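Side-chain contact in protein TP_0956 (Treponema pallidum subsp. pallidum, PDB 3U64), which probably serves as the tetratricopeptide-repeat-like T-component of a TRAP transporter, a lipoprotein likely to act through protein-protein interaction: residues 184-189 with 202-207. Numbering follows the deposited sequence.
Sequences MMLERA and WNVLTK
L186 lies alongside L205, the two leucines running side by side and pointing opposite ways, so that L186 CB rests 3.8 Å from L205 CD2. Both start out toward the other helix, and their like chi1 values (-72° and -74°) put each CG beside its own backbone N, so the helices present matching leucines that pass one another. The far end of L186 turns to a second partner: its CD1 packs 3.8 Å from CG1 of V204, whose side chain is roughly perpendicular to it. Beside this apolar pairing, the aliphatic part of E187 borders the other branch of L205, with CG 4.3 Å from CD1. The closest approaches all join carbon atoms and no hydrogen bond links the segments, so the contact is apolar packing; it buries 179 Å² in all. Elsewhere on helix 196-211, T206 OG1 donates to W202 O at 2.7 Å, and T206 meets A226 and F227 of helix 220-233, while V204 also touches Y156 and T160 of helix 152-166. The axes of the two segments come within 10.2 Å, their N-to-C directions 142° apart: the roughly antiparallel pairing of consecutive helices 176-192 and 196-211, consistent with a helical hairpin of the TPR-like all-helical fold.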
ATOM      1  N   MET A 184      23.590 -25.956  -9.988  1.00 32.74           N
ATOM      2  CA  MET A 184      23.444 -27.411  -9.959  1.00 29.67           C
ATOM      3  C   MET A 184      21.999 -27.824  -9.638  1.00 35.53           C
ATOM      4  O   MET A 184      21.494 -28.809 -10.182  1.00 42.56           O
ATOM      5  CB  MET A 184      24.432 -28.068  -8.977  1.00 32.91           C
ATOM      6  CG  MET A 184      25.911 -27.929  -9.359  1.00 42.75           C
ATOM      7  SD  MET A 184      26.303 -28.555 -11.019  1.00 48.20           S
ATOM      8  CE  MET A 184      26.547 -27.009 -11.909  1.00 72.33           C
ATOM      9  N   MET A 185      21.327 -27.070  -8.773  1.00 31.62           N
ATOM     10  CA  MET A 185      19.904 -27.299  -8.534  1.00 31.87           C
ATOM     11  C   MET A 185      19.090 -27.043  -9.802  1.00 31.80           C
ATOM     12  O   MET A 185      18.207 -27.823 -10.153  1.00 27.97           O
ATOM     13  CB  MET A 185      19.373 -26.456  -7.372  1.00 27.07           C
ATOM     14  CG  MET A 185      19.962 -26.833  -6.003  1.00 43.15           C
ATOM     15  SD  MET A 185      19.144 -25.963  -4.629  1.00 45.68           S
ATOM     16  CE  MET A 185      20.422 -24.828  -4.117  1.00 48.41           C
ATOM     17  N   LEU A 186      19.387 -25.954 -10.495  1.00 34.37           N
ATOM     18  CA  LEU A 186      18.701 -25.684 -11.756  1.00 34.39           C
ATOM     19  C   LEU A 186      18.964 -26.810 -12.778  1.00 40.23           C
ATOM     20  O   LEU A 186      18.031 -27.334 -13.411  1.00 35.68           O
ATOM     21  CB  LEU A 186      19.108 -24.307 -12.303  1.00 33.93           C
ATOM     22  CG  LEU A 186      18.548 -23.103 -11.527  1.00 39.90           C
ATOM     23  CD1 LEU A 186      19.195 -21.812 -11.982  1.00 44.01           C
ATOM     24  CD2 LEU A 186      17.030 -22.992 -11.659  1.00 33.09           C
ATOM     25  N   GLU A 187      20.227 -27.209 -12.912  1.00 37.01           N
ATOM     26  CA  GLU A 187      20.575 -28.291 -13.829  1.00 40.52           C
ATOM     27  C   GLU A 187      19.938 -29.614 -13.444  1.00 42.60           C
ATOM     28  O   GLU A 187      19.619 -30.423 -14.314  1.00 45.03           O
ATOM     29  CB  GLU A 187      22.082 -28.456 -13.947  1.00 37.67           C
ATOM     30  CG  GLU A 187      22.716 -27.289 -14.640  1.00 49.86           C
ATOM     31  CD  GLU A 187      24.195 -27.461 -14.796  1.00 66.01           C
ATOM     32  OE1 GLU A 187      24.719 -28.541 -14.430  1.00 79.97           O
ATOM     33  OE2 GLU A 187      24.837 -26.510 -15.280  1.00 66.43           O
ATOM     34  N   ARG A 188      19.733 -29.834 -12.151  1.00 37.25           N
ATOM     35  CA  ARG A 188      19.067 -31.058 -11.721  1.00 37.87           C
ATOM     36  C   ARG A 188      17.576 -31.048 -12.087  1.00 31.80           C
ATOM     37  O   ARG A 188      17.038 -32.070 -12.506  1.00 34.23           O
ATOM     38  CB  ARG A 188      19.259 -31.302 -10.228  1.00 39.03           C
ATOM     39  CG  ARG A 188      18.478 -32.488  -9.715  1.00 38.74           C
ATOM     40  CD  ARG A 188      18.952 -33.819 -10.316  1.00 34.93           C
ATOM     41  NE  ARG A 188      18.248 -34.927  -9.659  1.00 36.88           N
ATOM     42  CZ  ARG A 188      18.100 -36.153 -10.159  1.00 42.79           C
ATOM     43  NH1 ARG A 188      18.617 -36.465 -11.335  1.00 37.78           N
ATOM     44  NH2 ARG A 188      17.428 -37.073  -9.478  1.00 41.43           N
ATOM     45  N   ALA A 189      16.919 -29.901 -11.928  1.00 30.76           N
ATOM     46  CA  ALA A 189      15.533 -29.732 -12.373  1.00 33.30           C
ATOM     47  C   ALA A 189      15.391 -30.027 -13.868  1.00 34.36           C
ATOM     48  O   ALA A 189      14.431 -30.662 -14.298  1.00 40.05           O
ATOM     49  CB  ALA A 189      15.036 -28.317 -12.075  1.00 27.05           C
ATOM     50  N   TRP A 202      15.353 -23.440 -18.424  1.00 31.38           N
ATOM     51  CA  TRP A 202      16.321 -23.167 -19.471  1.00 33.57           C
ATOM     52  C   TRP A 202      16.507 -21.690 -19.657  1.00 36.94           C
ATOM     53  O   TRP A 202      17.589 -21.235 -20.041  1.00 42.58           O
ATOM     54  CB  TRP A 202      15.862 -23.769 -20.794  1.00 31.98           C
ATOM     55  CG  TRP A 202      15.708 -25.232 -20.712  1.00 30.40           C
ATOM     56  CD1 TRP A 202      14.543 -25.932 -20.700  1.00 33.06           C
ATOM     57  CD2 TRP A 202      16.760 -26.192 -20.594  1.00 35.41           C
ATOM     58  NE1 TRP A 202      14.801 -27.272 -20.596  1.00 39.97           N
ATOM     59  CE2 TRP A 202      16.156 -27.465 -20.539  1.00 39.33           C
ATOM     60  CE3 TRP A 202      18.155 -26.105 -20.560  1.00 39.60           C
ATOM     61  CZ2 TRP A 202      16.899 -28.649 -20.447  1.00 40.73           C
ATOM     62  CZ3 TRP A 202      18.894 -27.284 -20.463  1.00 42.67           C
ATOM     63  CH2 TRP A 202      18.260 -28.536 -20.405  1.00 41.37           C
ATOM     64  N   ASN A 203      15.433 -20.948 -19.413  1.00 31.66           N
ATOM     65  CA  ASN A 203      15.470 -19.498 -19.505  1.00 35.58           C
ATOM     66  C   ASN A 203      16.428 -18.896 -18.464  1.00 33.95           C
ATOM     67  O   ASN A 203      17.308 -18.099 -18.797  1.00 33.19           O
ATOM     68  CB  ASN A 203      14.051 -18.919 -19.379  1.00 36.84           C
ATOM     69  CG  ASN A 203      14.019 -17.413 -19.560  1.00 39.19           C
ATOM     70  OD1 ASN A 203      13.597 -16.669 -18.671  1.00 40.08           O
ATOM     71  ND2 ASN A 203      14.498 -16.956 -20.703  1.00 32.34           N
ATOM     72  N   VAL A 204      16.268 -19.287 -17.203  1.00 30.68           N
ATOM     73  CA  VAL A 204      17.166 -18.796 -16.161  1.00 28.61           C
ATOM     74  C   VAL A 204      18.608 -19.252 -16.419  1.00 36.16           C
ATOM     75  O   VAL A 204      19.540 -18.489 -16.212  1.00 35.38           O
ATOM     76  CB  VAL A 204      16.701 -19.209 -14.759  1.00 34.96           C
ATOM     77  CG1 VAL A 204      17.689 -18.734 -13.719  1.00 32.91           C
ATOM     78  CG2 VAL A 204      15.322 -18.637 -14.478  1.00 36.81           C
ATOM     79  N   LEU A 205      18.790 -20.477 -16.910  1.00 34.54           N
ATOM     80  CA  LEU A 205      20.141 -20.975 -17.185  1.00 36.86           C
ATOM     81  C   LEU A 205      20.798 -20.201 -18.327  1.00 38.40           C
ATOM     82  O   LEU A 205      22.006 -19.914 -18.291  1.00 40.58           O
ATOM     83  CB  LEU A 205      20.147 -22.488 -17.473  1.00 31.84           C
ATOM     84  CG  LEU A 205      19.949 -23.358 -16.236  1.00 37.40           C
ATOM     85  CD1 LEU A 205      19.779 -24.841 -16.591  1.00 33.03           C
ATOM     86  CD2 LEU A 205      21.124 -23.141 -15.289  1.00 36.61           C
ATOM     87  N   THR A 206      20.013 -19.877 -19.348  1.00 33.68           N
ATOM     88  CA  THR A 206      20.549 -19.114 -20.480  1.00 38.59           C
ATOM     89  C   THR A 206      21.120 -17.810 -19.946  1.00 35.80           C
ATOM     90  O   THR A 206      22.261 -17.456 -20.221  1.00 37.70           O
ATOM     91  CB  THR A 206      19.474 -18.798 -21.526  1.00 30.20           C
ATOM     92  OG1 THR A 206      18.910 -20.027 -22.006  1.00 43.76           O
ATOM     93  CG2 THR A 206      20.088 -18.023 -22.721  1.00 25.90           C
ATOM     94  N   LYS A 207      20.322 -17.122 -19.142  1.00 37.61           N
ATOM     95  CA  LYS A 207      20.734 -15.856 -18.570  1.00 40.63           C
ATOM     96  C   LYS A 207      21.956 -16.014 -17.679  1.00 43.27           C
ATOM     97  O   LYS A 207      22.883 -15.221 -17.767  1.00 40.05           O
ATOM     98  CB  LYS A 207      19.575 -15.191 -17.835  1.00 30.84           C
ATOM     99  CG  LYS A 207      18.456 -14.808 -18.783  1.00 31.85           C
ATOM    100  CD  LYS A 207      17.416 -13.861 -18.160  1.00 30.98           C
ATOM    101  CE  LYS A 207      16.445 -14.610 -17.281  1.00 49.73           C
ATOM    102  NZ  LYS A 207      15.402 -13.686 -16.736  1.00 59.63           N
TER